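Local coordinates for uncharacterized protein Sortase B (PDB 5YFK) that is a class B sortase, probably a cysteine transpeptidase that joins surface proteins to the cell wall, with its predicted nucleophile replaced, at residues Y177-L181 against L197-I203; S98-L102 against K168-S172; Y17-R21 against I66-V70. The protein carries 1 engineered substitution. All blocks are in the same frame, centred on the assembly; numbering follows the deposited sequence.

Contact 1. Residues Y177-L181 against L197-I203; sequences YEKYL and LNSNDRI
Tyr177 reaches from helix 174-186 across to the loop that leads into strand 203-210, which carries the engineered Ser209 at the predicted acyl-thioester position, and its OH donates a hydrogen bond of 2.7 Å to Asp201 O. The hydroxyl stands above the carbonyl plane, 58° out of it, with a C=O...O angle of 120°. Ser199 O lies at the edge of the same ring, in its plane, 3.3 Å from Tyr177 CE2. Leu181, one turn further along the helix, lays CD1 over one face of the Tyr177 ring, towards its rim. Its two methyls divide the loop between them: CD1 meets Asn198 O, while CD2 packs against Ile203 CG2 at 3.9 Å. Leu197 CD2 closes on Leu181 CB, and Ile203 CD1 comes to the edge of the Tyr180 ring, in its plane, near CE2. Glu178, bent at chi2 (62°), brings OE1 to 3.1 Å from Ser199 N, at an angle too poor for a hydrogen bond.

The loop is shaped from within. A type I turn runs from Asn198 to Asp201, closed by the backbone bond Asp201 N to Asn198 O; Asn198 OD1 accepts from Asn200 N in an Asx turn, and Asp201 OD2 takes the N-H of Asn198 at 2.8 Å from above the carboxylate plane. Lys223 of strand 216-225 forms a salt bridge with that same OD2, while Phe171 meets the rings of both Tyr177 and Tyr180. The chemistry is therefore mixed: one phenol bond to a backbone carbonyl supplements leucine and isoleucine packing, and the polar bonds inside the turn fix its shape, with the carbonyl at its end meeting the phenol.

Contact 2. Residues S98-L102 against K168-S172; sequences SENNL and KTKFS
Two irregular backbones approach most closely at Asn100 and Thr169, whose CA atoms are 6.3 Å apart, and a lysine side chain ties them together. Lys170 NZ donates to Glu99 O at 2.9 Å, tilted from the carbonyl plane. The C=O...N angle is 145°. The lysine chain bends twice to arrive there, at chi2 and again at chi4 (-74°), which brings the ammonium group alongside Glu99 O. That group also forms a salt bridge with Asp105, so it is gripped by a carbonyl and a carboxylate; the same Asp105 OD2 also accepts from Asn100 ND2 and Asn101 N. The Glu99 carboxylate is not the partner: its OE2 stays 6.6 Å from Lys170 NZ, and OE1 instead accepts from Ser98 OG on the anti side.

Beside this bond, Thr169 sets its methyl against the Asn100 amide, CG2 lying 3.2 Å from ND2, with the two side chains meeting at a slant. The contact is a close one between a methyl and a buried amide whose polar needs are met by other residues: Asn100 OD1 accepts from Val109 N, and ND2 donates to Asn107 O as well as to Asp105. These bonds fix the rotation of the amide and tie it to strand 107-111.

The contact lies at the surface, where the loop from strand 94-96 to strand 107-111 meets the link between helix 160-166 and helix 174-186. Thr169 also touches Val109, while Lys168 O receives the side chain of Asn107, so the interhelical link is held to strand 107-111 as well as to the loop.

Contact 3. Residues Y17-R21 against I66-V70; sequences YDNLR and IDFPV
The short N-terminal helix 16-19 and the residues just after it pack against strand 67-72 of the sortase beta sheet, with Tyr17, Leu20 and Arg21 facing Asp67, Phe68 and Pro69. Tyr17 reaches slantwise across the strand and its OH donates to Pro69 O at 2.9 Å, tilted from the carbonyl plane, with a C=O...O angle of 144°. The same hydroxyl is hydrogen-bonded to Ile94 N, so one phenol oxygen links neighbouring strands 67-72 and 94-96. Between hydroxyl and helix, the Tyr17 ring runs past the proline, CE2 lying 3.5 Å from Pro69 CD, and beside Phe68. The two aromatic rings meet obliquely, their centroids 5.3 Å apart and their planes at 66°; Phe68 CB lies at the edge of the Tyr17 ring, in its plane. Tyr17 is poorly ordered, so the finer detail of this ring pair is uncertain. Leu20 adds a lighter touch, with CD1 4.0 Å from Pro69 CG.

At the other end of the contact, Arg21 and Asp67 form a salt bridge through a single pair of atoms, NE to OD2, at 2.9 Å. NE comes from above the carboxylate plane, and the guanidinium and carboxylate planes do not lie flat together. Asp67 CG is anti to the backbone N (chi1 -167°), which carries the carboxylate out towards the arginine; its OD1 is engaged by Trp58 NE1 of the adjacent strand 55-61. One carboxylate thus joins the exposed arginine to a tryptophan in the sheet. On a strand whose Phe68 side chain is about 9 Å from that of His113, the predicted proton donor/acceptor, the arrangement fits the N-terminal helical region of class B sortases, packed against the outside of the beta-barrel core.

Overall arrangement
Contacts 1 and 2 are neighbours, their centres 14 Å apart; contact 1 uses helix 174-186 itself and contact 2 the link that leads into it. They touch directly: Phe171 of the 168-172 segment also belongs to the packing of contact 1, and Arg202 NH1 probably bonds to Leu102 O. Contact 3 lies on the opposite side of the chain's centre, with its centre about 30 Å from that of contact 1 and 25 Å from that of contact 2. It is buried and joins the N-terminal helix to the sheet, whereas contact 1 is partly buried and contact 2 superficial. Tyrosine-to-carbonyl bonds beside apolar packing recur in contacts 1 and 3; contact 3 adds a salt bridge, while contact 2 has a single lysine-to-carbonyl bond and a methyl-to-amide touch.

Contact 1. Residues Y177-L181 against L197-I203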
loop_
_atom_site.group_PDB
_atom_site.type_symbol
_atom_site.label_atom_id
_atom_site.label_comp_id
_atom_site.label_asym_id
_atom_site.label_seq_id
_atom_site.Cartn_x
_atom_site.Cartn_y
_atom_site.Cartn_z
ATOM N N TYR A 177 -14.025 15.114 -3.450
ATOM C CA TYR A 177 -13.627 13.806 -2.900
ATOM C C TYR A 177 -14.669 12.742 -3.191
ATOM O O TYR A 177 -14.343 11.603 -3.525
ATOM C CB TYR A 177 -13.431 13.925 -1.402
ATOM C CG TYR A 177 -12.907 12.664 -0.732
ATOM C CD1 TYR A 177 -11.873 11.926 -1.290
ATOM C CD2 TYR A 177 -13.527 12.164 0.396
ATOM C CE1 TYR A 177 -11.361 10.812 -0.644
ATOM C CE2 TYR A 177 -13.066 11.024 1.018
ATOM C CZ TYR A 177 -11.973 10.358 0.508
ATOM O OH TYR A 177 -11.574 9.181 1.120
ATOM N N GLU A 178 -15.935 13.085 -3.014
ATOM C CA GLU A 178 -16.973 12.147 -3.314
ATOM C C GLU A 178 -16.893 11.713 -4.789
ATOM O O GLU A 178 -17.041 10.539 -5.129
ATOM C CB GLU A 178 -18.339 12.749 -3.009
ATOM C CG GLU A 178 -19.483 11.784 -3.265
ATOM C CD GLU A 178 -19.433 10.542 -2.385
ATOM O OE1 GLU A 178 -18.636 10.511 -1.425
ATOM O OE2 GLU A 178 -20.192 9.585 -2.650
ATOM N N LYS A 179 -16.626 12.675 -5.652
ATOM C CA LYS A 179 -16.495 12.401 -7.077
ATOM C C LYS A 179 -15.339 11.417 -7.309
ATOM O O LYS A 179 -15.437 10.495 -8.131
ATOM C CB LYS A 179 -16.234 13.715 -7.813
ATOM C CG LYS A 179 -15.985 13.559 -9.311
ATOM C CD LYS A 179 -16.066 14.898 -10.043
ATOM C CE LYS A 179 -14.689 15.397 -10.473
ATOM N NZ LYS A 179 -14.248 16.594 -9.697
ATOM N N TYR A 180 -14.213 11.669 -6.641
ATOM C CA TYR A 180 -13.060 10.753 -6.714
ATOM C C TYR A 180 -13.390 9.331 -6.267
ATOM O O TYR A 180 -13.028 8.344 -6.935
ATOM C CB TYR A 180 -11.911 11.291 -5.861
ATOM C CG TYR A 180 -10.627 10.500 -6.035
ATOM C CD1 TYR A 180 -9.830 10.671 -7.164
ATOM C CD2 TYR A 180 -10.212 9.577 -5.083
ATOM C CE1 TYR A 180 -8.607 10.034 -7.276
ATOM C CE2 TYR A 180 -9.001 8.907 -5.198
ATOM C CZ TYR A 180 -8.217 9.103 -6.312
ATOM O OH TYR A 180 -7.027 8.410 -6.462
ATOM N N LEU A 181 -14.091 9.213 -5.144
ATOM C CA LEU A 181 -14.461 7.910 -4.611
ATOM C C LEU A 181 -15.323 7.163 -5.621
ATOM O O LEU A 181 -15.124 5.979 -5.864
ATOM C CB LEU A 181 -15.201 8.046 -3.278
ATOM C CG LEU A 181 -14.315 8.556 -2.129
ATOM C CD1 LEU A 181 -15.100 8.705 -0.844
ATOM C CD2 LEU A 181 -13.138 7.614 -1.936
ATOM N N LEU A 197 -19.500 3.196 0.845
ATOM C CA LEU A 197 -18.427 4.098 0.492
ATOM C C LEU A 197 -18.997 5.520 0.467
ATOM O O LEU A 197 -20.065 5.769 -0.129
ATOM C CB LEU A 197 -17.829 3.737 -0.872
ATOM C CG LEU A 197 -16.549 4.497 -1.239
ATOM C CD1 LEU A 197 -15.420 4.211 -0.266
ATOM C CD2 LEU A 197 -16.112 4.221 -2.680
ATOM N N ASN A 198 -18.330 6.425 1.170
ATOM C CA ASN A 198 -18.839 7.788 1.331
ATOM C C ASN A 198 -17.758 8.804 1.689
ATOM O O ASN A 198 -16.640 8.452 2.039
ATOM C CB ASN A 198 -19.976 7.794 2.357
ATOM C CG ASN A 198 -19.484 7.724 3.790
ATOM O OD1 ASN A 198 -19.196 8.755 4.403
ATOM N ND2 ASN A 198 -19.444 6.537 4.350
ATOM N N SER A 199 -18.077 10.089 1.553
ATOM C CA SER A 199 -17.063 11.122 1.604
ATOM C C SER A 199 -16.461 11.318 3.002
ATOM O O SER A 199 -15.436 11.979 3.149
ATOM C CB SER A 199 -17.673 12.440 1.123
ATOM O OG SER A 199 -18.431 13.022 2.165
ATOM N N ASN A 200 -16.992 10.647 4.014
ATOM C CA ASN A 200 -16.307 10.651 5.306
ATOM C C ASN A 200 -15.175 9.643 5.388
ATOM O O ASN A 200 -14.410 9.646 6.350
ATOM C CB ASN A 200 -17.281 10.357 6.445
ATOM C CG ASN A 200 -18.352 11.406 6.578
ATOM O OD1 ASN A 200 -18.067 12.606 6.563
ATOM N ND2 ASN A 200 -19.600 10.961 6.587
ATOM N N ASP A 201 -15.062 8.777 4.390
ATOM C CA ASP A 201 -14.119 7.678 4.466
ATOM C C ASP A 201 -12.671 8.126 4.245
ATOM O O ASP A 201 -12.390 9.194 3.672
ATOM C CB ASP A 201 -14.471 6.590 3.448
ATOM C CG ASP A 201 -15.681 5.771 3.860
ATOM O OD1 ASP A 201 -15.795 5.442 5.059
ATOM O OD2 ASP A 201 -16.447 5.349 2.959
ATOM N N ARG A 202 -11.755 7.309 4.747
ATOM C CA ARG A 202 -10.345 7.468 4.425
ATOM C C ARG A 202 -9.909 6.258 3.624
ATOM O O ARG A 202 -10.242 5.122 3.979
ATOM C CB ARG A 202 -9.506 7.559 5.702
ATOM C CG ARG A 202 -8.070 7.940 5.380
ATOM C CD ARG A 202 -7.207 8.149 6.610
ATOM N NE ARG A 202 -6.084 9.017 6.261
ATOM C CZ ARG A 202 -5.110 9.376 7.094
ATOM N NH1 ARG A 202 -4.245 10.314 6.728
ATOM N NH2 ARG A 202 -4.965 8.752 8.252
ATOM N N ILE A 203 -9.212 6.480 2.528
ATOM C CA ILE A 203 -8.858 5.371 1.677
ATOM C C ILE A 203 -7.353 5.145 1.581
ATOM O O ILE A 203 -6.555 6.058 1.801
ATOM C CB ILE A 203 -9.481 5.479 0.269
ATOM C CG1 ILE A 203 -9.075 6.784 -0.426
ATOM C CG2 ILE A 203 -11.006 5.318 0.381
ATOM C CD1 ILE A 203 -9.326 6.780 -1.934
#

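Contact 2. Residues S98-L102 against K168-S172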
loop_
_atom_site.group_PDB
_atom_site.type_symbol
_atom_site.label_atom_id
_atom_site.label_comp_id
_atom_site.label_asym_id
_atom_site.label_seq_id
_atom_site.Cartn_x
_atom_site.Cartn_y
_atom_site.Cartn_z
ATOM N N SER A 98 5.521 10.611 -2.072
ATOM C CA SER A 98 6.334 11.658 -1.420
ATOM C C SER A 98 5.521 12.914 -1.076
ATOM O O SER A 98 5.857 13.605 -0.122
ATOM C CB SER A 98 7.500 12.056 -2.327
ATOM O OG SER A 98 7.007 12.541 -3.570
ATOM N N GLU A 99 4.372 13.083 -1.734
ATOM C CA GLU A 99 3.497 14.243 -1.518
ATOM C C GLU A 99 2.425 13.974 -0.439
ATOM O O GLU A 99 1.785 14.903 0.038
ATOM C CB GLU A 99 2.820 14.659 -2.829
ATOM C CG GLU A 99 3.771 14.920 -3.986
ATOM C CD GLU A 99 4.962 15.782 -3.583
ATOM O OE1 GLU A 99 6.126 15.297 -3.645
ATOM O OE2 GLU A 99 4.725 16.923 -3.131
ATOM N N ASN A 100 2.289 12.720 0.004
ATOM C CA ASN A 100 1.325 12.399 1.042
ATOM C C ASN A 100 1.620 13.106 2.347
ATOM O O ASN A 100 2.733 13.020 2.882
ATOM C CB ASN A 100 1.268 10.893 1.300
ATOM C CG ASN A 100 0.028 10.231 0.711
ATOM O OD1 ASN A 100 0.090 9.067 0.332
ATOM N ND2 ASN A 100 -1.110 10.899 0.769
ATOM N N ASN A 101 0.596 13.750 2.897
ATOM C CA ASN A 101 0.606 14.094 4.324
ATOM C C ASN A 101 -0.205 13.086 5.106
ATOM O O ASN A 101 -1.452 13.084 5.047
ATOM C CB ASN A 101 0.085 15.517 4.556
ATOM C CG ASN A 101 0.088 15.917 6.028
ATOM O OD1 ASN A 101 -0.068 15.089 6.920
ATOM N ND2 ASN A 101 0.403 17.169 6.282
ATOM N N LEU A 102 0.495 12.228 5.854
ATOM C CA LEU A 102 -0.132 11.056 6.465
ATOM C C LEU A 102 -1.039 11.430 7.635
ATOM O O LEU A 102 -2.010 10.728 7.927
ATOM C CB LEU A 102 0.926 10.054 6.926
ATOM C CG LEU A 102 1.736 9.388 5.810
ATOM C CD1 LEU A 102 2.705 8.379 6.416
ATOM C CD2 LEU A 102 0.785 8.695 4.834
ATOM N N LYS A 168 -4.969 11.041 -6.813
ATOM C CA LYS A 168 -4.895 12.284 -6.042
ATOM C C LYS A 168 -4.788 11.933 -4.553
ATOM O O LYS A 168 -5.443 10.982 -4.097
ATOM C CB LYS A 168 -6.176 13.104 -6.230
ATOM C CG LYS A 168 -6.430 13.616 -7.643
ATOM C CD LYS A 168 -7.876 14.072 -7.793
ATOM C CE LYS A 168 -8.147 15.374 -7.035
ATOM N NZ LYS A 168 -9.557 15.855 -7.189
ATOM N N THR A 169 -4.008 12.729 -3.812
ATOM C CA THR A 169 -3.925 12.650 -2.345
ATOM C C THR A 169 -4.608 13.838 -1.640
ATOM O O THR A 169 -4.950 13.759 -0.464
ATOM C CB THR A 169 -2.463 12.607 -1.876
ATOM O OG1 THR A 169 -1.751 13.745 -2.390
ATOM C CG2 THR A 169 -1.746 11.324 -2.385
ATOM N N LYS A 170 -4.930 14.859 -2.414
ATOM C CA LYS A 170 -5.363 16.139 -1.899
ATOM C C LYS A 170 -6.683 16.424 -2.569
ATOM O O LYS A 170 -6.785 16.278 -3.777
ATOM C CB LYS A 170 -4.378 17.248 -2.296
ATOM C CG LYS A 170 -2.979 17.093 -1.719
ATOM C CD LYS A 170 -3.012 17.163 -0.197
ATOM C CE LYS A 170 -1.620 17.294 0.415
ATOM N NZ LYS A 170 -0.854 16.018 0.369
ATOM N N PHE A 171 -7.670 16.884 -1.797
ATOM C CA PHE A 171 -8.964 17.260 -2.366
ATOM C C PHE A 171 -9.407 18.692 -2.016
ATOM O O PHE A 171 -9.219 19.148 -0.896
ATOM C CB PHE A 171 -10.017 16.246 -1.950
ATOM C CG PHE A 171 -9.711 14.852 -2.421
ATOM C CD1 PHE A 171 -9.982 14.490 -3.717
ATOM C CD2 PHE A 171 -8.917 14.007 -1.647
ATOM C CE1 PHE A 171 -9.574 13.260 -4.207
ATOM C CE2 PHE A 171 -8.485 12.788 -2.133
ATOM C CZ PHE A 171 -8.769 12.435 -3.436
ATOM N N SER A 172 -9.994 19.395 -2.986
ATOM C CA SER A 172 -10.480 20.757 -2.736
ATOM C C SER A 172 -11.508 20.722 -1.609
ATOM O O SER A 172 -11.242 21.191 -0.504
ATOM C CB SER A 172 -11.107 21.349 -4.003
ATOM O OG SER A 172 -10.119 21.608 -4.991
#

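Contact 3. Residues Y17-R21 against I66-V70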
loop_
_atom_site.group_PDB
_atom_site.type_symbol
_atom_site.label_atom_id
_atom_site.label_comp_id
_atom_site.label_asym_id
_atom_site.label_seq_id
_atom_site.Cartn_x
_atom_site.Cartn_y
_atom_site.Cartn_z
ATOM N N TYR A 17 15.243 -7.605 3.546
ATOM C CA TYR A 17 13.881 -7.084 3.675
ATOM C C TYR A 17 12.961 -8.181 4.227
ATOM O O TYR A 17 11.749 -8.128 4.028
ATOM C CB TYR A 17 13.375 -6.581 2.302
ATOM C CG TYR A 17 12.532 -5.302 2.314
ATOM C CD1 TYR A 17 13.043 -4.091 1.830
ATOM C CD2 TYR A 17 11.165 -5.365 2.554
ATOM C CE1 TYR A 17 12.247 -2.948 1.751
ATOM C CE2 TYR A 17 10.354 -4.242 2.452
ATOM C CZ TYR A 17 10.885 -3.029 2.058
ATOM O OH TYR A 17 10.033 -1.919 1.997
ATOM N N ASP A 18 13.536 -9.145 4.955
ATOM C CA ASP A 18 12.751 -10.185 5.638
ATOM C C ASP A 18 13.389 -10.700 6.934
ATOM O O ASP A 18 12.710 -11.271 7.783
ATOM C CB ASP A 18 12.486 -11.361 4.697
ATOM C CG ASP A 18 11.317 -11.107 3.761
ATOM O OD1 ASP A 18 10.180 -10.922 4.259
ATOM O OD2 ASP A 18 11.549 -11.040 2.532
ATOM N N ASN A 19 14.672 -10.434 7.121
ATOM C CA ASN A 19 15.185 -10.054 8.434
ATOM C C ASN A 19 14.236 -9.082 9.148
ATOM O O ASN A 19 13.876 -9.280 10.311
ATOM C CB ASN A 19 16.566 -9.410 8.273
ATOM C CG ASN A 19 17.080 -8.795 9.557
ATOM O OD1 ASN A 19 16.740 -7.660 9.898
ATOM N ND2 ASN A 19 17.952 -9.519 10.250
ATOM N N LEU A 20 13.822 -8.042 8.429
ATOM C CA LEU A 20 13.013 -6.970 8.996
ATOM C C LEU A 20 11.650 -7.464 9.450
ATOM O O LEU A 20 10.980 -6.799 10.233
ATOM C CB LEU A 20 12.810 -5.859 7.966
ATOM C CG LEU A 20 14.075 -5.135 7.519
ATOM C CD1 LEU A 20 13.768 -4.217 6.340
ATOM C CD2 LEU A 20 14.665 -4.358 8.689
ATOM N N ARG A 21 11.174 -8.532 8.826
ATOM C CA ARG A 21 9.836 -9.039 9.085
ATOM C C ARG A 21 9.675 -9.480 10.536
ATOM O O ARG A 21 8.566 -9.488 11.089
ATOM C CB ARG A 21 9.550 -10.212 8.162
ATOM C CG ARG A 21 8.076 -10.427 7.898
ATOM C CD ARG A 21 7.891 -11.336 6.704
ATOM N NE ARG A 21 6.757 -12.234 6.885
ATOM C CZ ARG A 21 6.667 -13.444 6.341
ATOM N NH1 ARG A 21 7.671 -13.932 5.622
ATOM N NH2 ARG A 21 5.586 -14.183 6.542
ATOM N N ILE A 66 2.593 -10.016 1.101
ATOM C CA ILE A 66 2.828 -8.595 1.279
ATOM C C ILE A 66 2.809 -8.257 2.774
ATOM O O ILE A 66 1.777 -8.271 3.441
ATOM C CB ILE A 66 1.832 -7.735 0.487
ATOM C CG1 ILE A 66 1.908 -8.066 -0.997
ATOM C CG2 ILE A 66 2.140 -6.244 0.680
ATOM C CD1 ILE A 66 0.718 -7.535 -1.756
ATOM N N ASP A 67 3.992 -7.993 3.296
ATOM C CA ASP A 67 4.257 -7.954 4.732
ATOM C C ASP A 67 5.563 -7.192 4.927
ATOM O O ASP A 67 6.667 -7.779 4.977
ATOM C CB ASP A 67 4.389 -9.373 5.284
ATOM C CG ASP A 67 4.360 -9.428 6.791
ATOM O OD1 ASP A 67 4.280 -8.376 7.455
ATOM O OD2 ASP A 67 4.408 -10.563 7.316
ATOM N N PHE A 68 5.462 -5.864 4.895
ATOM C CA PHE A 68 6.626 -5.018 4.708
ATOM C C PHE A 68 6.580 -3.761 5.573
ATOM O O PHE A 68 5.522 -3.142 5.734
ATOM C CB PHE A 68 6.726 -4.582 3.243
ATOM C CG PHE A 68 6.914 -5.720 2.276
ATOM C CD1 PHE A 68 8.107 -6.413 2.239
ATOM C CD2 PHE A 68 5.933 -6.034 1.359
ATOM C CE1 PHE A 68 8.289 -7.449 1.343
ATOM C CE2 PHE A 68 6.101 -7.073 0.475
ATOM C CZ PHE A 68 7.290 -7.767 0.457
ATOM N N PRO A 69 7.774 -3.195 5.834
ATOM C CA PRO A 69 7.858 -1.791 6.223
ATOM C C PRO A 69 7.689 -0.855 5.013
ATOM O O PRO A 69 7.915 -1.262 3.886
ATOM C CB PRO A 69 9.283 -1.688 6.794
ATOM C CG PRO A 69 10.044 -2.680 5.980
ATOM C CD PRO A 69 9.105 -3.820 5.694
ATOM N N VAL A 70 7.059 0.284 5.250
ATOM C CA VAL A 70 6.817 1.288 4.239
ATOM C C VAL A 70 7.543 2.573 4.601
ATOM O O VAL A 70 7.411 3.079 5.716
ATOM C CB VAL A 70 5.321 1.609 4.106
ATOM C CG1 VAL A 70 5.100 2.579 2.960
ATOM C CG2 VAL A 70 4.538 0.327 3.932
#